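Local coordinates for RNA methyltransferase, TrmH family (Porphyromonas gingivalis, PDB 2I6D), which probably transfers methyl groups to RNA as a SPOUT-class, SpoU (TrmH)-type methyltransferase that pairs a predicted substrate-binding domain with a knotted catalytic domain, at residues T165-R173 against P214-D222; Y43-M54 against P86-P94. One frame throughout, in Å; residues are numbered along the deposited sequence.

Contact 1 (T165-R173 against P214-D222); sequences TVDTLAYFR and PEVAAEITD
Glu219 OE1 is gripped by two nitrogens of one arginine: Arg173 NH2 lies 2.8 Å from Glu219 OE1, and Arg173 NE lies 2.9 Å from the same oxygen. This is a side-on salt bridge closed on a single acceptor atom. NH2 takes the syn lone pair while NE comes in nearly along the C-O axis, both bonds are bent (139° and 141°), and the oxygen stays close to the guanidinium plane. The Arg173 chain folds at chi3 (46°) and that of Glu219 at chi2, and the two side chains cross at about a right angle. Glu219 OE1 also lies 3.5 Å from Ala170 CB, and nearer the backbone Glu219 CB packs on Leu169 CB at 3.8 Å. The Arg173 chain in turn runs past Thr221, whose CG2 touches Arg173 CD at 3.7 Å.

Toward the start of the helix the chemistry turns apolar. Leu169 CD1 meets Val216 CG1 at 3.6 Å, the side chains again crossing steeply, and Val166 splits its branches: CG1 faces the Glu219 carboxylate, and CG2 lies against the extended Glu215 chain in the modelled one of its two conformers. Buried Glu219 O has no hydrogen-bonding partner in the model.

Helix 165-174 and the short helix 214-217 with its following turn thus pack together over the parallel sheet of the SpoU methylase domain. Leu169 and Val216 reach down to strand 201-206, and Thr221 pairs through its backbone with Val179, where strand 222-225 joins strand 179-182.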
loop_
_atom_site.group_PDB
_atom_site.type_symbol
_atom_site.label_atom_id
_atom_site.label_comp_id
_atom_site.label_asym_id
_atom_site.label_seq_id
_atom_site.Cartn_x
_atom_site.Cartn_y
_atom_site.Cartn_z
ATOM N N THR A 165 -6.927 -3.233 15.031
ATOM C CA THR A 165 -7.571 -4.067 13.994
ATOM C C THR A 165 -8.857 -4.721 14.489
ATOM O O THR A 165 -9.896 -4.652 13.838
ATOM C CB THR A 165 -6.610 -5.186 13.512
ATOM O OG1 THR A 165 -5.401 -4.590 13.020
ATOM C CG2 THR A 165 -7.250 -6.038 12.422
ATOM N N VAL A 166 -8.766 -5.357 15.652
ATOM C CA VAL A 166 -9.880 -6.090 16.208
ATOM C C VAL A 166 -11.043 -5.163 16.496
ATOM O O VAL A 166 -12.155 -5.461 16.083
ATOM C CB VAL A 166 -9.475 -6.902 17.472
ATOM C CG1 VAL A 166 -10.719 -7.429 18.194
ATOM C CG2 VAL A 166 -8.568 -8.068 17.065
ATOM N N ASP A 167 -10.770 -4.033 17.148
ATOM C CA ASP A 167 -11.790 -3.024 17.482
ATOM C C ASP A 167 -12.486 -2.520 16.210
ATOM O O ASP A 167 -13.709 -2.355 16.189
ATOM C CB ASP A 167 -11.139 -1.808 18.131
ATOM C CG ASP A 167 -11.221 -1.810 19.614
ATOM O OD1 ASP A 167 -11.356 -0.682 20.157
ATOM O OD2 ASP A 167 -11.151 -2.904 20.244
ATOM N N THR A 168 -11.690 -2.241 15.179
ATOM C CA THR A 168 -12.191 -1.800 13.896
ATOM C C THR A 168 -13.059 -2.858 13.231
ATOM O O THR A 168 -14.166 -2.557 12.758
ATOM C CB THR A 168 -11.029 -1.445 12.958
ATOM O OG1 THR A 168 -10.380 -0.290 13.487
ATOM C CG2 THR A 168 -11.527 -1.125 11.542
ATOM N N LEU A 169 -12.572 -4.102 13.175
ATOM C CA LEU A 169 -13.380 -5.172 12.623
ATOM C C LEU A 169 -14.684 -5.363 13.400
ATOM O O LEU A 169 -15.749 -5.508 12.804
ATOM C CB LEU A 169 -12.606 -6.490 12.602
ATOM C CG LEU A 169 -11.591 -6.670 11.495
ATOM C CD1 LEU A 169 -10.999 -8.089 11.614
ATOM C CD2 LEU A 169 -12.196 -6.422 10.097
ATOM N N ALA A 170 -14.597 -5.370 14.716
ATOM C CA ALA A 170 -15.777 -5.555 15.557
ATOM C C ALA A 170 -16.785 -4.451 15.261
ATOM O O ALA A 170 -17.971 -4.708 15.103
ATOM C CB ALA A 170 -15.404 -5.562 16.999
ATOM N N TYR A 171 -16.287 -3.232 15.122
ATOM C CA TYR A 171 -17.143 -2.075 14.904
ATOM C C TYR A 171 -17.893 -2.169 13.556
ATOM O O TYR A 171 -19.127 -2.020 13.501
ATOM C CB TYR A 171 -16.299 -0.806 14.990
ATOM C CG TYR A 171 -17.015 0.465 14.622
ATOM C CD1 TYR A 171 -18.025 0.986 15.451
ATOM C CD2 TYR A 171 -16.674 1.161 13.473
ATOM C CE1 TYR A 171 -18.678 2.156 15.125
ATOM C CE2 TYR A 171 -17.326 2.353 13.139
ATOM C CZ TYR A 171 -18.317 2.830 13.963
ATOM O OH TYR A 171 -18.948 4.000 13.623
ATOM N N PHE A 172 -17.152 -2.402 12.482
ATOM C CA PHE A 172 -17.771 -2.523 11.150
ATOM C C PHE A 172 -18.659 -3.746 11.045
ATOM O O PHE A 172 -19.753 -3.680 10.451
ATOM C CB PHE A 172 -16.724 -2.465 10.047
ATOM C CG PHE A 172 -16.235 -1.088 9.799
ATOM C CD1 PHE A 172 -17.087 -0.135 9.252
ATOM C CD2 PHE A 172 -14.968 -0.704 10.184
ATOM C CE1 PHE A 172 -16.638 1.181 9.024
ATOM C CE2 PHE A 172 -14.509 0.599 9.960
ATOM C CZ PHE A 172 -15.340 1.540 9.379
ATOM N N ARG A 173 -18.234 -4.831 11.695
ATOM C CA ARG A 173 -19.026 -6.060 11.745
ATOM C C ARG A 173 -20.395 -5.831 12.416
ATOM O O ARG A 173 -21.436 -6.309 11.938
ATOM C CB ARG A 173 -18.252 -7.199 12.450
ATOM C CG ARG A 173 -19.031 -8.507 12.518
ATOM C CD ARG A 173 -18.385 -9.601 13.386
ATOM N NE ARG A 173 -17.910 -9.132 14.691
ATOM C CZ ARG A 173 -18.650 -9.008 15.789
ATOM N NH1 ARG A 173 -19.947 -9.313 15.784
ATOM N NH2 ARG A 173 -18.087 -8.569 16.915
ATOM N N PRO A 214 -5.603 -15.580 15.763
ATOM C CA PRO A 214 -6.837 -16.035 16.398
ATOM C C PRO A 214 -7.800 -14.890 16.789
ATOM O O PRO A 214 -9.021 -15.031 16.582
ATOM C CB PRO A 214 -6.327 -16.789 17.635
ATOM C CG PRO A 214 -5.013 -17.293 17.211
ATOM C CD PRO A 214 -4.419 -16.152 16.436
ATOM N N GLU A 215 -7.272 -13.771 17.296
ATOM C CA GLU A 215 -8.142 -12.679 17.775
ATOM C C GLU A 215 -8.849 -11.995 16.615
ATOM O O GLU A 215 -10.001 -11.566 16.751
ATOM C CB GLU A 215 -7.397 -11.632 18.632
ATOM C CG GLU A 215 -8.353 -10.789 19.539
ATOM C CD GLU A 215 -7.699 -9.599 20.248
ATOM O OE1 GLU A 215 -8.365 -8.981 21.112
ATOM O OE2 GLU A 215 -6.545 -9.257 19.936
ATOM N N VAL A 216 -8.163 -11.879 15.487
ATOM C CA VAL A 216 -8.764 -11.346 14.269
ATOM C C VAL A 216 -9.754 -12.348 13.651
ATOM O O VAL A 216 -10.846 -11.962 13.198
ATOM C CB VAL A 216 -7.665 -10.920 13.243
ATOM C CG1 VAL A 216 -8.277 -10.479 11.876
ATOM C CG2 VAL A 216 -6.858 -9.746 13.814
ATOM N N ALA A 217 -9.377 -13.628 13.638
ATOM C CA ALA A 217 -10.239 -14.677 13.102
ATOM C C ALA A 217 -11.587 -14.698 13.847
ATOM O O ALA A 217 -12.628 -14.960 13.236
ATOM C CB ALA A 217 -9.547 -16.049 13.169
ATOM N N ALA A 218 -11.574 -14.394 15.144
ATOM C CA ALA A 218 -12.816 -14.336 15.911
ATOM C C ALA A 218 -13.810 -13.276 15.413
ATOM O O ALA A 218 -15.001 -13.385 15.667
ATOM C CB ALA A 218 -12.540 -14.159 17.420
ATOM N N GLU A 219 -13.338 -12.273 14.684
ATOM C CA GLU A 219 -14.210 -11.227 14.167
ATOM C C GLU A 219 -14.719 -11.490 12.748
ATOM O O GLU A 219 -15.466 -10.670 12.198
ATOM C CB GLU A 219 -13.473 -9.884 14.180
ATOM C CG GLU A 219 -13.071 -9.410 15.568
ATOM C CD GLU A 219 -14.258 -9.189 16.516
ATOM O OE1 GLU A 219 -15.402 -8.928 16.069
ATOM O OE2 GLU A 219 -14.037 -9.284 17.728
ATOM N N ILE A 220 -14.273 -12.588 12.147
ATOM C CA ILE A 220 -14.603 -12.921 10.764
ATOM C C ILE A 220 -15.995 -13.523 10.689
ATOM O O ILE A 220 -16.323 -14.423 11.480
ATOM C CB ILE A 220 -13.641 -13.995 10.221
ATOM C CG1 ILE A 220 -12.165 -13.575 10.365
ATOM C CG2 ILE A 220 -14.026 -14.413 8.834
ATOM C CD1 ILE A 220 -11.688 -12.434 9.545
ATOM N N THR A 221 -16.822 -13.038 9.762
ATOM C CA THR A 221 -18.189 -13.581 9.645
ATOM C C THR A 221 -18.273 -14.734 8.654
ATOM O O THR A 221 -19.106 -15.610 8.797
ATOM C CB THR A 221 -19.252 -12.510 9.292
ATOM O OG1 THR A 221 -18.929 -11.879 8.040
ATOM C CG2 THR A 221 -19.340 -11.487 10.380
ATOM N N ASP A 222 -17.378 -14.745 7.682
ATOM C CA ASP A 222 -17.454 -15.666 6.546
ATOM C C ASP A 222 -16.042 -16.119 6.162
ATOM O O ASP A 222 -15.256 -15.342 5.601
ATOM C CB ASP A 222 -18.106 -14.957 5.357
ATOM C CG ASP A 222 -19.548 -14.541 5.633
ATOM O OD1 ASP A 222 -20.442 -15.339 5.300
ATOM O OD2 ASP A 222 -19.799 -13.456 6.209
#

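Contact 2 (Y43-M54 against P86-P94); sequences YRCRMLVGTAAM and PLMAVFDLP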
loop_
_atom_site.group_PDB
_atom_site.type_symbol
_atom_site.label_atom_id
_atom_site.label_comp_id
_atom_site.label_asym_id
_atom_site.label_seq_id
_atom_site.Cartn_x
_atom_site.Cartn_y
_atom_site.Cartn_z
ATOM N N TYR A 43 -1.026 13.888 -3.521
ATOM C CA TYR A 43 -0.234 14.054 -2.305
ATOM C C TYR A 43 0.299 15.451 -2.301
ATOM O O TYR A 43 0.468 16.047 -3.358
ATOM C CB TYR A 43 0.941 13.052 -2.245
ATOM C CG TYR A 43 0.448 11.665 -2.004
ATOM C CD1 TYR A 43 0.338 11.159 -0.702
ATOM C CD2 TYR A 43 0.022 10.876 -3.077
ATOM C CE1 TYR A 43 -0.155 9.895 -0.483
ATOM C CE2 TYR A 43 -0.508 9.619 -2.871
ATOM C CZ TYR A 43 -0.578 9.125 -1.572
ATOM O OH TYR A 43 -1.088 7.865 -1.368
ATOM N N ARG A 44 0.550 15.963 -1.102
ATOM C CA ARG A 44 1.016 17.322 -0.933
ATOM C C ARG A 44 2.527 17.310 -1.048
ATOM O O ARG A 44 3.207 16.785 -0.178
ATOM C CB ARG A 44 0.618 17.820 0.447
ATOM C CG ARG A 44 0.280 19.291 0.521
ATOM C CD ARG A 44 1.487 20.145 0.291
ATOM N NE ARG A 44 1.194 21.557 0.540
ATOM C CZ ARG A 44 2.079 22.542 0.400
ATOM N NH1 ARG A 44 1.714 23.809 0.665
ATOM N NH2 ARG A 44 3.330 22.269 0.008
ATOM N N CYS A 45 3.046 17.918 -2.104
ATOM C CA CYS A 45 4.490 17.941 -2.321
ATOM C C CYS A 45 5.171 19.098 -1.552
ATOM O O CYS A 45 4.780 20.258 -1.688
ATOM C CB CYS A 45 4.796 17.991 -3.817
ATOM S SG CYS A 45 6.579 17.980 -4.133
ATOM N N ARG A 46 6.170 18.743 -0.745
ATOM C CA ARG A 46 6.954 19.635 0.113
ATOM C C ARG A 46 8.245 20.078 -0.598
ATOM O O ARG A 46 8.735 21.194 -0.431
ATOM C CB ARG A 46 7.309 18.806 1.362
ATOM C CG ARG A 46 7.950 19.505 2.554
ATOM C CD ARG A 46 7.882 18.562 3.766
ATOM N NE ARG A 46 8.856 18.871 4.803
ATOM C CZ ARG A 46 8.867 18.329 6.020
ATOM N NH1 ARG A 46 9.794 18.685 6.901
ATOM N NH2 ARG A 46 7.946 17.441 6.363
HETATM N N MSE A 47 8.821 19.137 -1.346
HETATM C CA MSE A 47 10.119 19.331 -1.968
HETATM C C MSE A 47 10.213 18.476 -3.230
HETATM O O MSE A 47 9.712 17.352 -3.261
HETATM C CB MSE A 47 11.218 18.952 -0.978
HETATM C CG MSE A 47 12.596 18.840 -1.577
HETATM SE SE MSE A 47 13.994 18.757 -0.172
HETATM C CE MSE A 47 14.368 20.659 -0.052
ATOM N N LEU A 48 10.842 19.028 -4.265
ATOM C CA LEU A 48 11.023 18.324 -5.536
ATOM C C LEU A 48 12.422 18.654 -6.034
ATOM O O LEU A 48 12.763 19.811 -6.230
ATOM C CB LEU A 48 9.961 18.747 -6.544
ATOM C CG LEU A 48 9.955 17.991 -7.868
ATOM C CD1 LEU A 48 9.635 16.495 -7.652
ATOM C CD2 LEU A 48 8.945 18.626 -8.824
ATOM N N VAL A 49 13.235 17.626 -6.218
ATOM C CA VAL A 49 14.661 17.799 -6.525
ATOM C C VAL A 49 14.919 16.971 -7.781
ATOM O O VAL A 49 14.555 15.789 -7.835
ATOM C CB VAL A 49 15.480 17.264 -5.359
ATOM C CG1 VAL A 49 16.916 17.125 -5.706
ATOM C CG2 VAL A 49 15.332 18.206 -4.156
ATOM N N GLY A 50 15.480 17.587 -8.807
ATOM C CA GLY A 50 15.737 16.831 -10.014
ATOM C C GLY A 50 16.571 17.609 -11.000
ATOM O O GLY A 50 16.845 18.784 -10.800
ATOM N N THR A 51 16.961 16.945 -12.081
ATOM C CA THR A 51 17.632 17.623 -13.173
ATOM C C THR A 51 16.591 18.403 -13.956
ATOM O O THR A 51 15.402 18.063 -13.920
ATOM C CB THR A 51 18.306 16.623 -14.116
ATOM O OG1 THR A 51 17.322 15.683 -14.587
ATOM C CG2 THR A 51 19.434 15.886 -13.410
ATOM N N ALA A 52 17.040 19.440 -14.668
ATOM C CA ALA A 52 16.158 20.269 -15.496
ATOM C C ALA A 52 15.238 19.442 -16.393
ATOM O O ALA A 52 14.039 19.745 -16.502
ATOM C CB ALA A 52 16.987 21.265 -16.341
ATOM N N ALA A 53 15.784 18.399 -17.026
ATOM C CA ALA A 53 15.000 17.573 -17.966
ATOM C C ALA A 53 13.864 16.841 -17.243
ATOM O O ALA A 53 12.783 16.650 -17.804
ATOM C CB ALA A 53 15.901 16.589 -18.719
HETATM N N MSE A 54 14.110 16.459 -15.996
HETATM C CA MSE A 54 13.075 15.827 -15.172
HETATM C C MSE A 54 12.038 16.828 -14.686
HETATM O O MSE A 54 10.838 16.552 -14.731
HETATM C CB MSE A 54 13.696 15.064 -14.001
HETATM C CG MSE A 54 14.581 13.893 -14.439
HETATM SE SE MSE A 54 13.535 12.515 -15.358
HETATM C CE MSE A 54 13.918 13.005 -17.230
ATOM N N PRO A 86 16.961 10.520 -11.702
ATOM C CA PRO A 86 17.244 11.910 -11.319
ATOM C C PRO A 86 16.052 12.798 -10.935
ATOM O O PRO A 86 15.955 13.932 -11.399
ATOM C CB PRO A 86 17.977 12.473 -12.556
ATOM C CG PRO A 86 17.574 11.611 -13.668
ATOM C CD PRO A 86 17.015 10.318 -13.162
ATOM N N LEU A 87 15.156 12.279 -10.091
ATOM C CA LEU A 87 14.029 13.035 -9.596
ATOM C C LEU A 87 13.595 12.396 -8.269
ATOM O O LEU A 87 13.391 11.190 -8.198
ATOM C CB LEU A 87 12.869 12.993 -10.623
ATOM C CG LEU A 87 11.653 13.869 -10.350
ATOM C CD1 LEU A 87 12.027 15.349 -10.448
ATOM C CD2 LEU A 87 10.506 13.476 -11.335
HETATM N N MSE A 88 13.493 13.211 -7.229
HETATM C CA MSE A 88 13.069 12.724 -5.934
HETATM C C MSE A 88 12.117 13.767 -5.376
HETATM O O MSE A 88 12.446 14.962 -5.342
HETATM C CB MSE A 88 14.291 12.527 -5.018
HETATM C CG MSE A 88 13.976 11.837 -3.687
HETATM SE SE MSE A 88 15.678 11.299 -2.796
HETATM C CE MSE A 88 14.893 10.388 -1.223
ATOM N N ALA A 89 10.925 13.322 -4.977
ATOM C CA ALA A 89 9.903 14.202 -4.391
ATOM C C ALA A 89 9.748 13.877 -2.920
ATOM O O ALA A 89 9.906 12.734 -2.517
ATOM C CB ALA A 89 8.537 14.007 -5.136
ATOM N N VAL A 90 9.408 14.879 -2.113
ATOM C CA VAL A 90 9.028 14.625 -0.748
ATOM C C VAL A 90 7.562 15.046 -0.637
ATOM O O VAL A 90 7.216 16.184 -0.988
ATOM C CB VAL A 90 9.891 15.400 0.266
ATOM C CG1 VAL A 90 9.342 15.156 1.688
ATOM C CG2 VAL A 90 11.375 14.942 0.195
ATOM N N PHE A 91 6.720 14.125 -0.176
ATOM C CA PHE A 91 5.295 14.383 0.021
ATOM C C PHE A 91 4.960 14.299 1.481
ATOM O O PHE A 91 5.621 13.567 2.234
ATOM C CB PHE A 91 4.451 13.321 -0.685
ATOM C CG PHE A 91 4.553 13.354 -2.183
ATOM C CD1 PHE A 91 3.965 14.386 -2.923
ATOM C CD2 PHE A 91 5.189 12.322 -2.860
ATOM C CE1 PHE A 91 4.054 14.407 -4.329
ATOM C CE2 PHE A 91 5.254 12.318 -4.268
ATOM C CZ PHE A 91 4.688 13.370 -4.994
ATOM N N ASP A 92 3.904 15.016 1.883
ATOM C CA ASP A 92 3.326 14.848 3.191
ATOM C C ASP A 92 2.723 13.460 3.341
ATOM O O ASP A 92 1.999 12.969 2.457
ATOM C CB ASP A 92 2.196 15.860 3.402
ATOM C CG ASP A 92 2.695 17.261 3.696
ATOM O OD1 ASP A 92 3.926 17.479 3.809
ATOM O OD2 ASP A 92 1.823 18.140 3.827
ATOM N N LEU A 93 3.002 12.842 4.480
ATOM C CA LEU A 93 2.315 11.640 4.892
ATOM C C LEU A 93 0.844 12.027 5.105
ATOM O O LEU A 93 0.563 13.014 5.789
ATOM C CB LEU A 93 2.960 11.169 6.195
ATOM C CG LEU A 93 3.108 9.706 6.574
ATOM C CD1 LEU A 93 3.735 8.908 5.465
ATOM C CD2 LEU A 93 3.965 9.615 7.829
ATOM N N PRO A 94 -0.099 11.290 4.487
ATOM C CA PRO A 94 -1.517 11.597 4.614
ATOM C C PRO A 94 -1.907 11.660 6.075
ATOM O O PRO A 94 -1.405 10.876 6.882
ATOM C CB PRO A 94 -2.209 10.404 3.951
ATOM C CG PRO A 94 -1.233 9.842 3.057
ATOM C CD PRO A 94 0.134 10.133 3.611
HETATM O O HOH W 1 0.015 14.269 1.169
HETATM O O HOH W 2 5.565 17.198 5.815
#
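Tyr43 and Phe91 meet obliquely, their ring planes 54° apart and centroids 5.8 Å from each other, and the closest touch is Tyr43 CB to Phe91 CD1 at 3.4 Å. With CG anti to its carbonyl carbon (chi1 -67°), Phe91 also lies against Cys45, whose CB is 3.7 Å from Phe91 CE1; Pro94 CG sits at the edge of the Tyr43 ring. Along the same sheet face, Leu48 CD1 reaches Ala89 CB at 3.7 Å, and the Leu48 side chain lies aslant that of Leu87. Val90 and Met47, a selenomethionine, pack on the other face, CB to CB at 4.0 Å. Arg44 runs alongside Asp92 in the same direction, but their charged groups do not touch; Arg44 instead pairs with Asp63, and Arg46, in the modelled one of two conformers, with Glu25.

The strands run antiparallel (175°). A classic beta bulge sets Arg46 and Met47 both opposite Val90: Arg46 N bonds Val90 O at 2.8 Å, whereas the Met47 N bond to that oxygen is weak. Past Gly50, Met54 CG packs on Pro86 CG at 3.8 Å.

In the four-stranded mixed sheet these are the two central strands: 27-31 flanks 87-92, 65-69 flanks 45-51, and helix 7-15 covers the Met47 and Val90 face.

How the contacts relate
The two contacts illustrate how place in a fold sets the chemistry of an interface. Contact 2 is largely buried and lies within one sheet, so a ladder of backbone hydrogen bonds holds it while side chains fill both faces. Contact 1 is partly buried and packs helix 165-174 on a different, parallel sheet, with the far end of 214-222 entering that sheet; there the bonds between the segments are made by side chains, apolar packing at one end giving way to charge at the other. They share no element. Contact 2 belongs to the N-terminal part, probably a substrate-binding domain, and contact 1 to the methylase domain; their centres are 38 Å apart, on opposite sides of the chain's centre.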